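Local coordinates for putative branched-chain amino acid ABC transporter (Chromobacterium violaceum, PDB 4PYR), which belongs to the LppC-type, periplasmic-binding-protein-like lipoproteins, binds glutathione, and may act as an enzyme regulator, at residues E107-Q112 with F290-P295; P125-G130 with A178-V183; A133-L138 with T202-V207. One frame throughout, in Å; residues are numbered along the deposited sequence.

Contact 1 (E107-Q112 with F290-P295); sequences EGEARQ and FERQLP
Gln112 and Glu109, one turn apart on helix 106-119, reach across to strand 290-298 and meet it in different ways. Gln112 grips the backbone: its OE1 accepts the N-H of Leu294 at 2.7 Å (Leu294 N to Gln112 OE1), with the donor in the carbonyl plane on a lone pair and a C=O...N angle of 135°. Its chain is stretched out beyond CG, which carries the amide over to the strand; OE1 also lies 3.4 Å from Gln293 CA. The separation between Gln112 NE2 and Arg292 O is modelled improbably short, so its details are doubtful.

Glu109 makes a salt bridge. Its OE2 lies 2.9 Å from Arg292 NH2, at the edge of the guanidinium and near its plane, and uses the lone pair pointing away from OE1, while the carboxylate plane is turned 55° from the guanidinium. A water spans Glu109 OE2 and Arg292 NH1, closing a ring round the pair. Farther back along the chain, Glu109 CG packs on Leu294 CD1 at 3.8 Å.

In the second shell, Ser203 holds Glu109 OE1 and the carbonyl of Thr279 takes Arg292 NH1, so each charged end has three polar partners, the shared water among them. Phe290 bonds through its backbone to Ser101 in strand 99-101, at the edge of the five-stranded sheet, consistent with a place near the junction of the two domains of a periplasmic-binding-protein-like fold.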
loop_
_atom_site.group_PDB
_atom_site.type_symbol
_atom_site.label_atom_id
_atom_site.label_comp_id
_atom_site.label_asym_id
_atom_site.label_seq_id
_atom_site.Cartn_x
_atom_site.Cartn_y
_atom_site.Cartn_z
ATOM N N GLU A 107 7.554 -1.794 -1.408
ATOM C CA GLU A 107 8.385 -2.970 -1.273
ATOM C C GLU A 107 7.534 -4.183 -0.943
ATOM O O GLU A 107 7.853 -5.306 -1.350
ATOM C CB GLU A 107 9.433 -2.759 -0.180
ATOM C CG GLU A 107 10.662 -1.971 -0.633
ATOM C CD GLU A 107 10.522 -0.480 -0.502
ATOM O OE1 GLU A 107 9.427 0.025 -0.163
ATOM O OE2 GLU A 107 11.521 0.229 -0.773
ATOM N N GLY A 108 6.458 -3.965 -0.165
ATOM C CA GLY A 108 5.544 -5.038 0.158
ATOM C C GLY A 108 4.929 -5.686 -1.067
ATOM O O GLY A 108 4.797 -6.885 -1.142
ATOM N N GLU A 109 4.626 -4.891 -2.067
ATOM C CA GLU A 109 4.038 -5.459 -3.256
ATOM C C GLU A 109 5.097 -6.215 -4.076
ATOM O O GLU A 109 4.838 -7.303 -4.607
ATOM C CB GLU A 109 3.386 -4.353 -4.080
ATOM C CG GLU A 109 2.239 -3.670 -3.359
ATOM C CD GLU A 109 1.418 -2.760 -4.241
ATOM O OE1 GLU A 109 1.659 -2.799 -5.461
ATOM O OE2 GLU A 109 0.516 -2.083 -3.698
ATOM N N ALA A 110 6.329 -5.689 -4.098
ATOM C CA ALA A 110 7.401 -6.373 -4.827
ATOM C C ALA A 110 7.671 -7.727 -4.223
ATOM O O ALA A 110 7.868 -8.690 -4.950
ATOM C CB ALA A 110 8.663 -5.534 -4.829
ATOM N N ARG A 111 7.696 -7.789 -2.876
ATOM C CA ARG A 111 7.968 -9.052 -2.226
ATOM C C ARG A 111 6.876 -10.069 -2.564
ATOM O O ARG A 111 7.141 -11.230 -2.889
ATOM C CB ARG A 111 8.036 -8.829 -0.724
ATOM C CG ARG A 111 9.313 -8.174 -0.274
ATOM C CD ARG A 111 9.423 -8.331 1.242
ATOM N NE ARG A 111 8.700 -7.247 1.889
ATOM C CZ ARG A 111 9.189 -6.011 2.020
ATOM N NH1 ARG A 111 10.415 -5.702 1.583
ATOM N NH2 ARG A 111 8.455 -5.085 2.607
ATOM N N GLN A 112 5.624 -9.653 -2.452
ATOM C CA GLN A 112 4.558 -10.510 -2.836
ATOM C C GLN A 112 4.589 -10.979 -4.261
ATOM O O GLN A 112 4.326 -12.150 -4.516
ATOM C CB GLN A 112 3.267 -9.826 -2.569
ATOM C CG GLN A 112 2.987 -9.822 -1.075
ATOM C CD GLN A 112 1.669 -9.168 -0.866
ATOM O OE1 GLN A 112 0.636 -9.687 -1.341
ATOM N NE2 GLN A 112 1.683 -7.973 -0.247
ATOM N N PHE A 290 1.143 -3.124 9.696
ATOM C CA PHE A 290 0.184 -4.101 9.196
ATOM C C PHE A 290 0.574 -4.374 7.780
ATOM O O PHE A 290 0.548 -3.455 6.965
ATOM C CB PHE A 290 -1.240 -3.572 9.280
ATOM C CG PHE A 290 -1.814 -3.665 10.635
ATOM C CD1 PHE A 290 -2.391 -4.852 11.062
ATOM C CD2 PHE A 290 -1.716 -2.598 11.528
ATOM C CE1 PHE A 290 -2.854 -4.978 12.369
ATOM C CE2 PHE A 290 -2.189 -2.718 12.826
ATOM C CZ PHE A 290 -2.762 -3.902 13.249
ATOM N N GLU A 291 1.032 -5.586 7.496
ATOM C CA GLU A 291 1.377 -5.925 6.149
ATOM C C GLU A 291 0.132 -6.341 5.371
ATOM O O GLU A 291 -0.858 -6.770 5.956
ATOM C CB GLU A 291 2.508 -6.932 6.104
ATOM C CG GLU A 291 3.744 -6.424 6.849
ATOM C CD GLU A 291 4.841 -7.455 6.979
ATOM O OE1 GLU A 291 4.547 -8.675 6.828
ATOM O OE2 GLU A 291 5.999 -7.028 7.240
ATOM N N ARG A 292 0.173 -6.111 4.065
ATOM C CA ARG A 292 -0.972 -6.233 3.191
ATOM C C ARG A 292 -0.734 -7.315 2.165
ATOM O O ARG A 292 0.136 -7.177 1.296
ATOM C CB ARG A 292 -1.213 -4.965 2.367
ATOM C CG ARG A 292 -1.694 -3.717 3.053
ATOM C CD ARG A 292 -2.164 -2.725 2.007
ATOM N NE ARG A 292 -1.101 -2.386 1.091
ATOM C CZ ARG A 292 -1.208 -2.242 -0.243
ATOM N NH1 ARG A 292 -2.342 -2.461 -0.888
ATOM N NH2 ARG A 292 -0.137 -1.909 -0.918
ATOM N N GLN A 293 -1.548 -8.356 2.231
ATOM C CA GLN A 293 -1.457 -9.495 1.326
ATOM C C GLN A 293 -2.495 -9.264 0.244
ATOM O O GLN A 293 -3.669 -9.048 0.540
ATOM C CB GLN A 293 -1.747 -10.759 2.089
ATOM C CG GLN A 293 -0.980 -11.979 1.671
ATOM C CD GLN A 293 -1.273 -13.142 2.584
ATOM O OE1 GLN A 293 -0.364 -13.708 3.246
ATOM N NE2 GLN A 293 -2.557 -13.453 2.718
ATOM N N LEU A 294 -2.064 -9.296 -1.015
ATOM C CA LEU A 294 -2.901 -8.827 -2.111
ATOM C C LEU A 294 -3.287 -9.966 -3.055
ATOM O O LEU A 294 -2.465 -10.838 -3.350
ATOM C CB LEU A 294 -2.173 -7.791 -2.964
ATOM C CG LEU A 294 -1.727 -6.515 -2.256
ATOM C CD1 LEU A 294 -1.030 -5.635 -3.282
ATOM C CD2 LEU A 294 -2.881 -5.781 -1.622
ATOM N N PRO A 295 -4.505 -9.891 -3.604
ATOM C CA PRO A 295 -4.954 -10.789 -4.653
ATOM C C PRO A 295 -4.304 -10.419 -6.026
ATOM O O PRO A 295 -3.804 -9.292 -6.240
ATOM C CB PRO A 295 -6.457 -10.536 -4.690
ATOM C CG PRO A 295 -6.580 -9.099 -4.308
ATOM C CD PRO A 295 -5.501 -8.860 -3.298
HETATM O O HOH W 1 -2.233 -1.868 -3.900
#

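Contact 2 (P125-G130 with A178-V183); sequences PLLVVG and ALALDV
Ala180 O accepts the N-H of Gly130 at 2.8 Å (Gly130 N to Ala180 O) and is also approached by the CA-H of Val129, whose CA stands 3.3 Å from that oxygen. Ala178 O is met in the same manner two residues earlier, accepting from Val128 N at 2.8 Å, with a longer CA-H...O contact from Leu127. Bonds from Ala178 N to Leu126 O and from Ala180 N to Val128 O complete the zigzag of parallel pairing.

Leu127, Val129, Ala178 and Ala180 share one face of the sheet. Leu127 CG lies anti to its own N (chi1 172°), bringing CD1 to 4.0 Å from Ala178 CB, and Phe142 of helix 133-150 packs on this face. Strand 125-129, helix 133-150 and strand 155-158 form a beta-alpha-beta crossover, and strand 176-180 flanks strand 125-129 opposite strand 155-158, giving the 2-1-3 strand order of the Rossmann-like parallel part of the sheet.

On the other face the pairing is bulkier. Val128 CB meets Leu179 CD2 at 4.1 Å, and Leu189 of helix 183-192 packs against both residues.

Where the strands end, Leu181 extends alongside Gly130, its CD1 only 3.5 Å from Gly130 CA, a close fit against bare backbone. Next along the chain, Asp182 is the N-cap of helix 183-192, its OD2 accepting a bond from Gln185 N.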
loop_
_atom_site.group_PDB
_atom_site.type_symbol
_atom_site.label_atom_id
_atom_site.label_comp_id
_atom_site.label_asym_id
_atom_site.label_seq_id
_atom_site.Cartn_x
_atom_site.Cartn_y
_atom_site.Cartn_z
ATOM N N PRO A 125 12.525 -16.398 -14.219
ATOM C CA PRO A 125 11.997 -15.127 -14.673
ATOM C C PRO A 125 13.108 -14.117 -14.916
ATOM O O PRO A 125 14.204 -14.215 -14.363
ATOM C CB PRO A 125 11.157 -14.657 -13.500
ATOM C CG PRO A 125 11.855 -15.268 -12.315
ATOM C CD PRO A 125 12.268 -16.610 -12.786
ATOM N N LEU A 126 12.806 -13.145 -15.767
ATOM C CA LEU A 126 13.641 -11.985 -15.942
ATOM C C LEU A 126 13.011 -10.794 -15.281
ATOM O O LEU A 126 11.872 -10.435 -15.588
ATOM C CB LEU A 126 13.805 -11.689 -17.428
ATOM C CG LEU A 126 14.616 -10.426 -17.760
ATOM C CD1 LEU A 126 16.074 -10.582 -17.344
ATOM C CD2 LEU A 126 14.506 -10.015 -19.223
ATOM N N LEU A 127 13.712 -10.184 -14.332
ATOM C CA LEU A 127 13.278 -8.955 -13.675
ATOM C C LEU A 127 13.790 -7.764 -14.457
ATOM O O LEU A 127 15.024 -7.632 -14.667
ATOM C CB LEU A 127 13.798 -8.905 -12.216
ATOM C CG LEU A 127 13.608 -7.620 -11.424
ATOM C CD1 LEU A 127 12.143 -7.337 -11.153
ATOM C CD2 LEU A 127 14.348 -7.742 -10.099
ATOM N N VAL A 128 12.872 -6.930 -14.951
ATOM C CA VAL A 128 13.274 -5.769 -15.718
ATOM C C VAL A 128 13.018 -4.558 -14.886
ATOM O O VAL A 128 11.916 -4.407 -14.365
ATOM C CB VAL A 128 12.444 -5.719 -17.025
ATOM C CG1 VAL A 128 12.736 -4.424 -17.775
ATOM C CG2 VAL A 128 12.728 -6.967 -17.834
ATOM N N VAL A 129 14.038 -3.719 -14.720
ATOM C CA VAL A 129 13.970 -2.591 -13.790
ATOM C C VAL A 129 14.270 -1.235 -14.446
ATOM O O VAL A 129 15.319 -1.057 -15.083
ATOM C CB VAL A 129 14.973 -2.805 -12.640
ATOM C CG1 VAL A 129 14.769 -1.724 -11.606
ATOM C CG2 VAL A 129 14.834 -4.197 -12.050
ATOM N N GLY A 130 13.331 -0.295 -14.272
ATOM C CA GLY A 130 13.452 1.074 -14.779
ATOM C C GLY A 130 14.476 1.872 -13.965
ATOM O O GLY A 130 15.079 1.369 -12.985
ATOM N N ALA A 178 9.128 -10.112 -14.943
ATOM C CA ALA A 178 8.647 -9.291 -13.846
ATOM C C ALA A 178 9.023 -7.862 -14.112
ATOM O O ALA A 178 10.181 -7.602 -14.375
ATOM C CB ALA A 178 9.295 -9.753 -12.547
ATOM N N LEU A 179 8.058 -6.950 -14.109
ATOM C CA LEU A 179 8.299 -5.566 -14.371
ATOM C C LEU A 179 8.364 -4.738 -13.110
ATOM O O LEU A 179 7.417 -4.720 -12.326
ATOM C CB LEU A 179 7.193 -4.978 -15.262
ATOM C CG LEU A 179 6.997 -5.686 -16.607
ATOM C CD1 LEU A 179 5.949 -4.998 -17.491
ATOM C CD2 LEU A 179 8.314 -5.737 -17.385
ATOM N N ALA A 180 9.464 -4.020 -12.932
ATOM C CA ALA A 180 9.527 -2.907 -12.006
ATOM C C ALA A 180 9.892 -1.717 -12.851
ATOM O O ALA A 180 11.058 -1.369 -12.979
ATOM C CB ALA A 180 10.614 -3.158 -10.977
ATOM N N LEU A 181 8.876 -1.146 -13.511
ATOM C CA LEU A 181 9.072 -0.247 -14.622
ATOM C C LEU A 181 7.876 0.678 -14.659
ATOM O O LEU A 181 6.731 0.261 -14.370
ATOM C CB LEU A 181 9.151 -1.130 -15.889
ATOM C CG LEU A 181 9.598 -0.511 -17.203
ATOM C CD1 LEU A 181 10.916 0.212 -17.030
ATOM C CD2 LEU A 181 9.616 -1.575 -18.287
ATOM N N ASP A 182 8.122 1.942 -15.019
ATOM C CA ASP A 182 7.061 2.918 -15.125
ATOM C C ASP A 182 6.065 2.488 -16.224
ATOM O O ASP A 182 6.425 1.787 -17.182
ATOM C CB ASP A 182 7.651 4.281 -15.468
ATOM C CG ASP A 182 8.508 4.235 -16.732
ATOM O OD1 ASP A 182 9.673 3.735 -16.672
ATOM O OD2 ASP A 182 8.002 4.597 -17.802
ATOM N N VAL A 183 4.819 2.911 -16.080
ATOM C CA VAL A 183 3.739 2.390 -16.896
ATOM C C VAL A 183 3.948 2.691 -18.386
ATOM O O VAL A 183 3.660 1.827 -19.211
ATOM C CB VAL A 183 2.369 2.871 -16.343
ATOM C CG1 VAL A 183 2.172 4.364 -16.519
ATOM C CG2 VAL A 183 1.220 2.076 -16.936
#

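Contact 3 (A133-L138 with T202-V207); sequences ALSQRL and TSQLNV. With GSH (glutathione), chain B.
Gln204 reaches from its short 3-10 turn into the start of helix 133-150, and its polar link is with Ser135. Gln204 NE2 donates to Ser135 OG at 3.1 Å with an N-H...O angle of 141°, the hydroxyl lying 12° out of the amide plane. CG stands anti to the Gln204 N (chi1 179°) and the chain runs straight on, which carries the amide to Ser135, between Leu134 and Leu138. On the same amide, OE1 takes the backbone N-H of Leu181, while Ser135 OG is also bonded to Asp132.

Van der Waals contacts surround the same amide. Leu138 CD1 approaches Gln204 OE1 at 3.4 Å, the two side chains crossing at a slant. Leu134 lies alongside, running the other way, with its CD2 4.0 Å from Gln204 CG. Thr202 OG1 adds a contact with Leu138 CD1 at 3.7 Å.

Ligand bonds occupy another side of the helix. Arg137 NH2 donates to OE1 of glutathione, the gamma-glutamyl amide oxygen, at 2.7 Å, and NH1 adds a weak bond to that atom. C1, the alpha-carboxylate carbon of the glutamyl residue, lies over the centre of the guanidinium face, and Glu107 forms a salt bridge with NH2.

With a donor bonded to OE1 and an acceptor to NE2, the two bonds favour one orientation of the Gln204 amide, tying the loop to the helix that carries Arg137 and to the end of strand 176-180.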
loop_
_atom_site.group_PDB
_atom_site.type_symbol
_atom_site.label_atom_id
_atom_site.label_comp_id
_atom_site.label_asym_id
_atom_site.label_seq_id
_atom_site.Cartn_x
_atom_site.Cartn_y
_atom_site.Cartn_z
ATOM N N ALA A 133 13.088 6.216 -9.204
ATOM C CA ALA A 133 13.341 5.757 -7.835
ATOM C C ALA A 133 12.371 4.656 -7.396
ATOM O O ALA A 133 12.770 3.697 -6.703
ATOM C CB ALA A 133 13.293 6.928 -6.876
ATOM N N LEU A 134 11.102 4.748 -7.783
ATOM C CA LEU A 134 10.121 3.726 -7.338
ATOM C C LEU A 134 10.495 2.403 -7.971
ATOM O O LEU A 134 10.504 1.370 -7.321
ATOM C CB LEU A 134 8.649 4.088 -7.739
ATOM C CG LEU A 134 7.638 2.907 -7.728
ATOM C CD1 LEU A 134 7.522 2.414 -6.309
ATOM C CD2 LEU A 134 6.251 3.256 -8.241
ATOM N N SER A 135 10.791 2.416 -9.283
ATOM C CA SER A 135 11.085 1.174 -9.948
ATOM C C SER A 135 12.310 0.527 -9.304
ATOM O O SER A 135 12.380 -0.679 -9.194
ATOM C CB SER A 135 11.398 1.436 -11.401
ATOM O OG SER A 135 10.224 1.863 -12.062
ATOM N N GLN A 136 13.287 1.342 -8.954
ATOM C CA GLN A 136 14.537 0.760 -8.416
ATOM C C GLN A 136 14.304 0.182 -7.050
ATOM O O GLN A 136 14.842 -0.846 -6.780
ATOM C CB GLN A 136 15.657 1.795 -8.375
ATOM C CG GLN A 136 16.025 2.331 -9.736
ATOM C CD GLN A 136 17.140 1.598 -10.397
ATOM O OE1 GLN A 136 17.213 0.354 -10.331
ATOM N NE2 GLN A 136 18.016 2.358 -11.102
ATOM N N ARG A 137 13.417 0.788 -6.269
ATOM C CA ARG A 137 13.033 0.226 -4.952
ATOM C C ARG A 137 12.306 -1.088 -5.109
ATOM O O ARG A 137 12.554 -2.044 -4.376
ATOM C CB ARG A 137 12.146 1.194 -4.204
ATOM C CG ARG A 137 12.933 2.322 -3.558
ATOM C CD ARG A 137 12.051 3.380 -2.871
ATOM N NE ARG A 137 11.178 2.773 -1.878
ATOM C CZ ARG A 137 10.228 3.407 -1.190
ATOM N NH1 ARG A 137 9.986 4.705 -1.376
ATOM N NH2 ARG A 137 9.506 2.722 -0.315
ATOM N N LEU A 138 11.389 -1.148 -6.095
ATOM C CA LEU A 138 10.657 -2.374 -6.358
ATOM C C LEU A 138 11.570 -3.492 -6.791
ATOM O O LEU A 138 11.426 -4.648 -6.412
ATOM C CB LEU A 138 9.606 -2.146 -7.483
ATOM C CG LEU A 138 8.410 -1.366 -7.042
ATOM C CD1 LEU A 138 7.536 -1.053 -8.232
ATOM C CD2 LEU A 138 7.577 -2.111 -6.036
ATOM N N THR A 202 3.412 -5.082 -10.302
ATOM C CA THR A 202 2.729 -4.637 -9.124
ATOM C C THR A 202 1.652 -3.625 -9.503
ATOM O O THR A 202 1.406 -3.380 -10.687
ATOM C CB THR A 202 3.690 -4.010 -8.094
ATOM O OG1 THR A 202 4.259 -2.805 -8.639
ATOM C CG2 THR A 202 4.788 -4.934 -7.800
ATOM N N SER A 203 1.042 -2.985 -8.505
ATOM C CA SER A 203 -0.014 -2.037 -8.748
ATOM C C SER A 203 0.520 -0.786 -9.439
ATOM O O SER A 203 -0.263 0.028 -9.827
ATOM C CB SER A 203 -0.723 -1.659 -7.438
ATOM O OG SER A 203 0.088 -0.884 -6.578
ATOM N N GLN A 204 1.854 -0.638 -9.496
ATOM C CA GLN A 204 2.528 0.370 -10.311
ATOM C C GLN A 204 1.905 0.440 -11.714
ATOM O O GLN A 204 1.765 1.536 -12.277
ATOM C CB GLN A 204 4.042 0.042 -10.382
ATOM C CG GLN A 204 4.902 0.981 -11.228
ATOM C CD GLN A 204 6.316 0.453 -11.357
ATOM O OE1 GLN A 204 6.537 -0.768 -11.510
ATOM N NE2 GLN A 204 7.286 1.360 -11.315
ATOM N N LEU A 205 1.516 -0.713 -12.258
ATOM C CA LEU A 205 0.979 -0.767 -13.643
ATOM C C LEU A 205 -0.477 -0.450 -13.795
ATOM O O LEU A 205 -0.947 -0.203 -14.916
ATOM C CB LEU A 205 1.249 -2.146 -14.236
ATOM C CG LEU A 205 2.730 -2.515 -14.223
ATOM C CD1 LEU A 205 2.885 -3.858 -14.876
ATOM C CD2 LEU A 205 3.593 -1.470 -14.915
ATOM N N ASN A 206 -1.215 -0.467 -12.685
ATOM C CA ASN A 206 -2.646 -0.240 -12.707
ATOM C C ASN A 206 -2.912 1.212 -12.353
ATOM O O ASN A 206 -3.049 1.624 -11.204
ATOM C CB ASN A 206 -3.349 -1.224 -11.741
ATOM C CG ASN A 206 -4.864 -1.150 -11.830
ATOM O OD1 ASN A 206 -5.419 -0.648 -12.821
ATOM N ND2 ASN A 206 -5.563 -1.668 -10.806
ATOM N N VAL A 207 -2.943 2.026 -13.390
ATOM C CA VAL A 207 -3.030 3.453 -13.206
ATOM C C VAL A 207 -4.431 3.978 -13.445
ATOM O O VAL A 207 -4.782 5.066 -12.945
ATOM C CB VAL A 207 -2.003 4.190 -14.099
ATOM C CG1 VAL A 207 -2.399 4.111 -15.564
ATOM C CG2 VAL A 207 -1.898 5.645 -13.654
HETATM N N1 GSH B . 11.158 3.952 3.670
HETATM C CA1 GSH B . 11.065 4.409 2.301
HETATM C C1 GSH B . 12.387 4.295 1.570
HETATM O O11 GSH B . 12.994 3.191 1.510
HETATM O O12 GSH B . 12.835 5.314 0.992
HETATM C CB1 GSH B . 10.565 5.859 2.254
HETATM C CG1 GSH B . 9.227 6.073 2.959
HETATM C CD1 GSH B . 8.132 5.317 2.270
HETATM O OE1 GSH B . 8.420 4.534 1.376
HETATM N N2 GSH B . 6.886 5.595 2.714
HETATM C CA2 GSH B . 5.641 5.001 2.208
HETATM C C2 GSH B . 4.884 6.026 1.420
HETATM O O2 GSH B . 5.686 6.784 0.864
HETATM C CB2 GSH B . 4.828 4.465 3.371
HETATM S SG2 GSH B . 5.901 4.086 4.748
HETATM N N3 GSH B . 3.508 6.149 1.306
HETATM C CA3 GSH B . 2.384 5.267 1.742
HETATM C C3 GSH B . 1.202 5.943 2.443
HETATM O O31 GSH B . 0.027 5.469 2.328
HETATM O O32 GSH B . 1.421 6.965 3.122
#

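Contact 2 is wholly buried and lies farthest from the chain's centre, in the parallel part of the mixed sheet, where backbone bonds and aliphatic faces make the contact. Contact 1 is partly buried close to the centre and relies on charge, water and a side-chain amide gripping backbone. Contact 3 is also largely buried, but with a single polar bond between its segments. Contacts 1 and 3 touch beside glutathione: Glu107-Arg137 and Ala110-Leu138 join helices 106-119 and 133-150, and Glu109-Ser203 joins helix 106-119 to the loop 202-207. Contacts 2 and 3, with centres about 9 Å apart, share Gln204-Leu181. Contacts 1 and 2 do not touch, although both involve the mixed sheet; contact 3 links them.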